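Long-range contact in putative alpha KG dependent 2,4-D dioxygenase (Burkholderia xenovorans, PDB 5J92), which probably acts as an iron(II)- and 2-oxoglutarate-dependent dioxygenase of the TfdA family, its substrate not established: residues L205-P210 with D265-M270. Sequence-based numbering, arbitrary orientation.
Sequences LVRTHP and DNRALM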
# COMPACT_ATOMS: atom_id res chain seq x y z
N LEU A 205 -20.08 -2.76 -2.22
CA LEU A 205 -18.79 -2.33 -2.73
C LEU A 205 -18.92 -1.40 -3.94
O LEU A 205 -18.12 -0.47 -4.08
CB LEU A 205 -17.93 -3.55 -3.09
CG LEU A 205 -16.50 -3.28 -3.62
CD1 LEU A 205 -15.63 -2.52 -2.60
CD2 LEU A 205 -15.85 -4.57 -4.04
N VAL A 206 -19.92 -1.60 -4.80
CA VAL A 206 -20.09 -0.76 -5.98
C VAL A 206 -21.24 0.20 -5.70
O VAL A 206 -22.39 -0.21 -5.57
CB VAL A 206 -20.34 -1.59 -7.25
CG1 VAL A 206 -20.58 -0.66 -8.44
CG2 VAL A 206 -19.15 -2.50 -7.51
N ARG A 207 -20.91 1.49 -5.60
CA ARG A 207 -21.88 2.53 -5.30
C ARG A 207 -22.37 3.20 -6.57
O ARG A 207 -21.69 3.24 -7.59
CB ARG A 207 -21.25 3.61 -4.40
CG ARG A 207 -20.26 3.08 -3.38
CD ARG A 207 -19.94 4.16 -2.36
NE ARG A 207 -21.11 4.39 -1.52
CZ ARG A 207 -21.13 5.15 -0.43
NH1 ARG A 207 -22.25 5.28 0.26
NH2 ARG A 207 -20.03 5.78 -0.02
N THR A 208 -23.57 3.78 -6.47
CA THR A 208 -24.11 4.65 -7.51
C THR A 208 -24.43 6.00 -6.89
O THR A 208 -25.24 6.09 -5.96
CB THR A 208 -25.35 4.04 -8.16
OG1 THR A 208 -25.01 2.79 -8.75
CG2 THR A 208 -25.88 4.98 -9.22
N HIS A 209 -23.79 7.03 -7.40
CA HIS A 209 -23.92 8.35 -6.78
C HIS A 209 -25.30 8.93 -7.06
O HIS A 209 -25.78 8.87 -8.20
CB HIS A 209 -22.83 9.29 -7.30
CG HIS A 209 -22.63 10.49 -6.43
ND1 HIS A 209 -23.42 11.61 -6.52
CD2 HIS A 209 -21.75 10.71 -5.43
CE1 HIS A 209 -23.03 12.49 -5.61
NE2 HIS A 209 -22.02 11.97 -4.93
N PRO A 210 -25.95 9.52 -6.05
CA PRO A 210 -27.32 10.02 -6.26
C PRO A 210 -27.40 11.30 -7.09
O PRO A 210 -28.45 11.55 -7.68
CB PRO A 210 -27.83 10.26 -4.83
CG PRO A 210 -26.60 10.43 -4.00
CD PRO A 210 -25.45 9.75 -4.69
N ASP A 265 -16.75 14.99 -1.06
CA ASP A 265 -17.87 14.04 -1.06
C ASP A 265 -17.30 12.65 -0.77
O ASP A 265 -16.68 12.03 -1.64
CB ASP A 265 -18.61 14.13 -2.39
CG ASP A 265 -19.92 13.33 -2.40
OD1 ASP A 265 -20.13 12.48 -1.51
OD2 ASP A 265 -20.75 13.59 -3.31
N ASN A 266 -17.50 12.17 0.45
CA ASN A 266 -17.02 10.84 0.82
C ASN A 266 -17.68 9.72 0.01
O ASN A 266 -17.14 8.61 -0.03
CB ASN A 266 -17.23 10.61 2.32
CG ASN A 266 -16.37 11.52 3.17
OD1 ASN A 266 -15.20 11.26 3.35
ND2 ASN A 266 -16.96 12.60 3.69
N ARG A 267 -18.81 10.00 -0.64
CA ARG A 267 -19.51 8.99 -1.43
C ARG A 267 -18.77 8.64 -2.72
O ARG A 267 -19.15 7.66 -3.37
CB ARG A 267 -20.92 9.47 -1.77
CG ARG A 267 -21.76 9.79 -0.54
CD ARG A 267 -23.06 10.50 -0.90
NE ARG A 267 -22.83 11.84 -1.44
CZ ARG A 267 -23.81 12.71 -1.67
NH1 ARG A 267 -25.07 12.38 -1.39
NH2 ARG A 267 -23.53 13.91 -2.16
N ALA A 268 -17.74 9.41 -3.09
CA ALA A 268 -17.00 9.19 -4.32
C ALA A 268 -15.49 9.11 -4.12
O ALA A 268 -14.76 9.02 -5.10
CB ALA A 268 -17.30 10.31 -5.33
N LEU A 269 -15.01 9.15 -2.88
CA LEU A 269 -13.59 9.36 -2.66
C LEU A 269 -13.07 8.51 -1.52
O LEU A 269 -13.82 8.01 -0.68
CB LEU A 269 -13.27 10.82 -2.32
CG LEU A 269 -13.63 11.87 -3.36
CD1 LEU A 269 -13.73 13.20 -2.70
CD2 LEU A 269 -12.52 11.86 -4.43
N MET A 270 -11.75 8.39 -1.51
CA MET A 270 -10.96 8.15 -0.32
C MET A 270 -10.07 9.37 -0.17
O MET A 270 -9.83 10.11 -1.14
CB MET A 270 -10.12 6.87 -0.43
CG MET A 270 -10.88 5.58 -0.12
SD MET A 270 -9.79 4.18 0.14
CE MET A 270 -8.79 4.22 -1.33
O HOH W 1 -17.36 6.02 -1.20
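His209 meets Asp265 and Arg267 in a buried cluster where the chain leaving strand 201-208 passes over the turn between strands 261-265 and 269-273 of the double-stranded beta-helix core. The imidazole NE2 donates to Asp265 OD2 over 2.6 Å, nearly straight and close to the ring plane, but approaches the carboxylate from above one face; the two planes stand 68° apart. ND1 is held by the backbone N of Ile211, which leaves NE2 as the donor toward the aspartate.

Arg267 touches segment 205-210 at CB and again along its guanidinium head. CB lies over one face of the Arg207 guanidinium and is also 4.0 Å from CD2 of His209. With CG anti to the carbonyl carbon (chi1 -58°) and a bend at chi3, the chain carries its head back to Asp265. NE passes 3.6 Å from His209 NE2 and bonds to Asp265 OD1 at 2.8 Å through the syn lone pair. NH2 reaches OD2 from the face opposite His209, completing a side-on, two-nitrogen salt bridge, while the NE2-CE1 side of the steeply tilted His209 ring (planes 67° apart) stands over the rim of one guanidinium face. NH1 ends 3.6 Å from CG of Pro210, with a long, weak ion pair to Asp292 beyond.

Asp265 OD1 also takes the backbone N of Arg267, closing an Asx turn. One water links Arg207 NH2 to Asn266 O, 2.9 Å from each, and Tyr218 gives Arg207 a cation-pi partner. Asn266 turns its amide to the iron side, ND2 to Ser135 OG and OD1 to the backbone N of the iron ligand Asp124.

Four N-H donors thus grip one buried carboxylate and fix its rotation, which probably keeps Asp265 ionised and ties the strand 201-208 end to the turn leading into strand 269-273, which carries the iron ligand His271.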